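Local structure of L-Ala-D/L-Glu epimerase, a muconate lactonizing enzyme (Klebsiella pneumoniae subsp. pneumoniae MGH 78578, 3FCP) at residues L273-L285 with G309-P321. The protein belongs to the mandelate racemase/muconate lactonizing enzyme family of the enolase superfamily, with a barrel domain that carries a magnesium ion. Residues are numbered along the deposited sequence; the frame is centred on the assembly and turned at random.
Sequences LKIAKAGGPNSVL and GTVASLHAWSTLP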
loop_
_atom_site.group_PDB
_atom_site.type_symbol
_atom_site.label_atom_id
_atom_site.label_comp_id
_atom_site.label_asym_id
_atom_site.label_seq_id
_atom_site.Cartn_x
_atom_site.Cartn_y
_atom_site.Cartn_z
ATOM N N LEU A 273 4.368 22.941 -17.873
ATOM C CA LEU A 273 5.535 22.686 -18.713
ATOM C C LEU A 273 6.310 23.991 -18.917
ATOM O O LEU A 273 5.712 25.045 -19.144
ATOM C CB LEU A 273 5.105 22.149 -20.084
ATOM C CG LEU A 273 4.182 20.933 -20.157
ATOM C CD1 LEU A 273 3.784 20.672 -21.609
ATOM C CD2 LEU A 273 4.889 19.722 -19.568
ATOM N N LYS A 274 7.635 23.925 -18.812
ATOM C CA LYS A 274 8.486 25.095 -19.036
ATOM C C LYS A 274 9.767 24.607 -19.696
ATOM O O LYS A 274 10.410 23.686 -19.197
ATOM C CB LYS A 274 8.813 25.805 -17.715
ATOM C CG LYS A 274 7.591 26.435 -17.029
ATOM C CD LYS A 274 7.982 27.251 -15.809
ATOM C CE LYS A 274 6.744 27.870 -15.140
ATOM N NZ LYS A 274 7.119 28.703 -13.977
ATOM N N ILE A 275 10.151 25.217 -20.814
ATOM C CA ILE A 275 11.357 24.755 -21.489
ATOM C C ILE A 275 12.598 24.903 -20.614
ATOM O O ILE A 275 13.493 24.051 -20.662
ATOM C CB ILE A 275 11.571 25.464 -22.867
ATOM C CG1 ILE A 275 11.852 26.955 -22.690
ATOM C CG2 ILE A 275 10.340 25.261 -23.747
ATOM C CD1 ILE A 275 12.172 27.661 -24.025
ATOM N N ALA A 276 12.634 25.954 -19.790
ATOM C CA ALA A 276 13.777 26.203 -18.903
ATOM C C ALA A 276 13.986 25.096 -17.871
ATOM O O ALA A 276 15.125 24.759 -17.534
ATOM C CB ALA A 276 13.612 27.552 -18.185
ATOM N N LYS A 277 12.889 24.543 -17.358
ATOM C CA LYS A 277 12.961 23.480 -16.359
ATOM C C LYS A 277 13.380 22.135 -16.949
ATOM O O LYS A 277 14.047 21.343 -16.281
ATOM C CB LYS A 277 11.604 23.295 -15.654
ATOM C CG LYS A 277 11.156 24.461 -14.763
ATOM C CD LYS A 277 9.921 24.115 -13.919
ATOM C CE LYS A 277 8.708 23.736 -14.770
ATOM N NZ LYS A 277 7.543 23.261 -13.948
ATOM N N ALA A 278 12.997 21.886 -18.197
ATOM C CA ALA A 278 13.294 20.612 -18.848
ATOM C C ALA A 278 14.568 20.568 -19.684
ATOM O O ALA A 278 15.117 19.490 -19.921
ATOM C CB ALA A 278 12.117 20.199 -19.709
ATOM N N GLY A 279 15.035 21.725 -20.138
ATOM C CA GLY A 279 16.228 21.752 -20.966
ATOM C C GLY A 279 15.970 22.118 -22.424
ATOM O O GLY A 279 16.794 21.821 -23.297
ATOM N N GLY A 280 14.825 22.741 -22.708
ATOM C CA GLY A 280 14.553 23.155 -24.075
ATOM C C GLY A 280 13.234 22.738 -24.697
ATOM O O GLY A 280 12.495 21.922 -24.138
ATOM N N PRO A 281 12.918 23.283 -25.877
ATOM C CA PRO A 281 11.682 22.992 -26.617
ATOM C C PRO A 281 11.488 21.512 -26.969
ATOM O O PRO A 281 10.364 21.040 -27.060
ATOM C CB PRO A 281 11.809 23.861 -27.868
ATOM C CG PRO A 281 12.679 25.013 -27.408
ATOM C CD PRO A 281 13.723 24.303 -26.576
ATOM N N ASN A 282 12.576 20.776 -27.190
ATOM C CA ASN A 282 12.426 19.353 -27.506
ATOM C C ASN A 282 12.396 18.519 -26.229
ATOM O O ASN A 282 11.561 17.617 -26.076
ATOM C CB ASN A 282 13.563 18.858 -28.412
ATOM C CG ASN A 282 13.359 17.413 -28.862
ATOM O OD1 ASN A 282 14.253 16.575 -28.729
ATOM N ND2 ASN A 282 12.183 17.120 -29.398
ATOM N N SER A 283 13.304 18.825 -25.308
ATOM C CA SER A 283 13.383 18.095 -24.042
ATOM C C SER A 283 12.080 18.142 -23.248
ATOM O O SER A 283 11.695 17.159 -22.613
ATOM C CB SER A 283 14.520 18.649 -23.179
ATOM O OG SER A 283 15.780 18.369 -23.765
ATOM N N VAL A 284 11.390 19.277 -23.286
ATOM C CA VAL A 284 10.144 19.398 -22.539
ATOM C C VAL A 284 9.052 18.462 -23.069
ATOM O O VAL A 284 8.133 18.097 -22.332
ATOM C CB VAL A 284 9.615 20.863 -22.553
ATOM C CG1 VAL A 284 9.063 21.213 -23.926
ATOM C CG2 VAL A 284 8.550 21.043 -21.464
ATOM N N LEU A 285 9.159 18.062 -24.335
ATOM C CA LEU A 285 8.169 17.171 -24.936
ATOM C C LEU A 285 8.126 15.784 -24.293
ATOM O O LEU A 285 7.075 15.134 -24.295
ATOM C CB LEU A 285 8.415 17.038 -26.446
ATOM C CG LEU A 285 8.318 18.359 -27.217
ATOM C CD1 LEU A 285 8.624 18.126 -28.693
ATOM C CD2 LEU A 285 6.921 18.943 -27.052
ATOM N N GLY A 309 12.816 33.454 -25.935
ATOM C CA GLY A 309 12.442 32.324 -25.101
ATOM C C GLY A 309 10.951 32.034 -25.137
ATOM O O GLY A 309 10.521 30.883 -25.028
ATOM N N THR A 310 10.153 33.086 -25.282
ATOM C CA THR A 310 8.714 32.927 -25.340
ATOM C C THR A 310 8.289 32.216 -26.615
ATOM O O THR A 310 7.515 31.264 -26.554
ATOM C CB THR A 310 8.005 34.291 -25.234
ATOM O OG1 THR A 310 8.181 34.804 -23.908
ATOM C CG2 THR A 310 6.517 34.158 -25.530
ATOM N N VAL A 311 8.803 32.642 -27.769
ATOM C CA VAL A 311 8.405 31.986 -29.017
ATOM C C VAL A 311 8.950 30.552 -29.057
ATOM O O VAL A 311 8.304 29.648 -29.583
ATOM C CB VAL A 311 8.875 32.779 -30.284
ATOM C CG1 VAL A 311 10.370 32.615 -30.505
ATOM C CG2 VAL A 311 8.105 32.295 -31.507
ATOM N N ALA A 312 10.134 30.350 -28.485
ATOM C CA ALA A 312 10.730 29.015 -28.437
ATOM C C ALA A 312 9.740 28.100 -27.711
ATOM O O ALA A 312 9.467 26.981 -28.158
ATOM C CB ALA A 312 12.055 29.058 -27.687
ATOM N N SER A 313 9.196 28.588 -26.596
ATOM C CA SER A 313 8.224 27.819 -25.822
ATOM C C SER A 313 6.956 27.594 -26.633
ATOM O O SER A 313 6.417 26.490 -26.649
ATOM C CB SER A 313 7.852 28.549 -24.531
ATOM O OG SER A 313 8.999 28.873 -23.778
ATOM N N LEU A 314 6.472 28.641 -27.299
ATOM C CA LEU A 314 5.250 28.526 -28.099
ATOM C C LEU A 314 5.357 27.481 -29.212
ATOM O O LEU A 314 4.391 26.792 -29.502
ATOM C CB LEU A 314 4.850 29.875 -28.720
ATOM C CG LEU A 314 4.042 30.970 -27.995
ATOM C CD1 LEU A 314 2.882 30.372 -27.198
ATOM C CD2 LEU A 314 4.935 31.745 -27.098
ATOM N N HIS A 315 6.520 27.358 -29.842
ATOM C CA HIS A 315 6.666 26.361 -30.901
ATOM C C HIS A 315 6.411 24.962 -30.339
ATOM O O HIS A 315 5.794 24.126 -31.000
ATOM C CB HIS A 315 8.057 26.440 -31.528
ATOM C CG HIS A 315 8.176 27.485 -32.594
ATOM N ND1 HIS A 315 7.582 27.357 -33.832
ATOM C CD2 HIS A 315 8.796 28.688 -32.600
ATOM C CE1 HIS A 315 7.831 28.434 -34.553
ATOM N NE2 HIS A 315 8.567 29.258 -33.829
ATOM N N ALA A 316 6.888 24.723 -29.118
ATOM C CA ALA A 316 6.692 23.441 -28.444
ATOM C C ALA A 316 5.230 23.284 -28.017
ATOM O O ALA A 316 4.613 22.242 -28.251
ATOM C CB ALA A 316 7.614 23.341 -27.222
ATOM N N TRP A 317 4.672 24.327 -27.406
ATOM C CA TRP A 317 3.281 24.293 -26.949
ATOM C C TRP A 317 2.297 24.033 -28.094
ATOM O O TRP A 317 1.263 23.390 -27.898
ATOM C CB TRP A 317 2.895 25.618 -26.273
ATOM C CG TRP A 317 3.685 26.021 -25.038
ATOM C CD1 TRP A 317 3.681 27.258 -24.441
ATOM C CD2 TRP A 317 4.603 25.217 -24.279
ATOM N NE1 TRP A 317 4.534 27.272 -23.367
ATOM C CE2 TRP A 317 5.117 26.036 -23.245
ATOM C CE3 TRP A 317 5.045 23.887 -24.373
ATOM C CZ2 TRP A 317 6.055 25.570 -22.311
ATOM C CZ3 TRP A 317 5.978 23.423 -23.447
ATOM C CH2 TRP A 317 6.474 24.265 -22.428
ATOM N N SER A 318 2.624 24.531 -29.285
ATOM C CA SER A 318 1.758 24.375 -30.454
ATOM C C SER A 318 1.549 22.931 -30.878
ATOM O O SER A 318 0.549 22.597 -31.513
ATOM C CB SER A 318 2.326 25.149 -31.651
ATOM O OG SER A 318 3.414 24.457 -32.246
ATOM N N THR A 319 2.496 22.069 -30.540
ATOM C CA THR A 319 2.387 20.672 -30.933
ATOM C C THR A 319 1.577 19.840 -29.946
ATOM O O THR A 319 1.351 18.654 -30.184
ATOM C CB THR A 319 3.762 20.018 -31.021
ATOM O OG1 THR A 319 4.285 19.864 -29.696
ATOM C CG2 THR A 319 4.718 20.880 -31.848
ATOM N N LEU A 320 1.121 20.457 -28.859
ATOM C CA LEU A 320 0.400 19.716 -27.822
ATOM C C LEU A 320 -0.985 20.232 -27.469
ATOM O O LEU A 320 -1.280 21.408 -27.649
ATOM C CB LEU A 320 1.221 19.729 -26.525
ATOM C CG LEU A 320 2.678 19.274 -26.567
ATOM C CD1 LEU A 320 3.430 19.818 -25.348
ATOM C CD2 LEU A 320 2.718 17.756 -26.623
ATOM N N PRO A 321 -1.852 19.348 -26.947
ATOM C CA PRO A 321 -3.206 19.749 -26.550
ATOM C C PRO A 321 -3.034 20.346 -25.146
ATOM O O PRO A 321 -2.761 19.617 -24.197
ATOM C CB PRO A 321 -3.970 18.424 -26.490
ATOM C CG PRO A 321 -3.114 17.457 -27.281
ATOM C CD PRO A 321 -1.722 17.884 -26.932
HETATM O O HOH W 1 8.487 27.738 -21.158
#
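The six-membered ring of Trp317 carries much of the apolar contact, its CZ3 and CH2 atoms meeting both Leu273 and Val284. Leu273 CB lies 3.4 Å from Trp317 CH2, and the two side chains run past each other in opposite directions. Val284 crosses the indole at about a right angle: CG1 comes within 3.8 Å of Trp317 CZ3, while CG2 meets the ring edge in plane. Trp317 CG stands anti to its own carbonyl carbon (chi1 -61°), which swings the indole out obliquely from the helix toward residues 273-285, with Ser313 O over one face, offset toward the rim. Beyond the ring, Leu320 CD1 touches both Leu273 CD1 and Leu285 CD2.

A second apolar group involves small residues. Ile275 is a knob in a hole formed by Gly309, Ala312, Ser313 and Trp317, its CD1 3.9 Å from Ala312 CB. Pro281 CG packs on the same methyl, and Ala316 CB sits 3.6 Å from Pro281 O, a buried carbonyl with no polar partner in the model.

These pieces belong to the barrel domain of the enolase superfamily: strand 270-273 passes through a short helical turn and Pro281 into helix 283-294, and helix 307-317 packs against that connection. Helix 103-121 covers Ile275, Pro281 and Ala312. Lys274, next to Leu273, instead turns its amine to Asp250, a magnesium ligand.

Polar linkage across the contact is indirect. A water accepts from Ile275 N (3.0 Å) and donates to Ser313 OG, which itself donates to Gly309 O at 2.8 Å; Ser313 N reaches that carbonyl from the opposite face of its plane. Past the helix, Thr319 OG1 bonds Ala316 O in the carbonyl plane with a C=O...donor angle of 151°, and the hydroxyl oxygen lies 3.8 Å from Leu285 CD2.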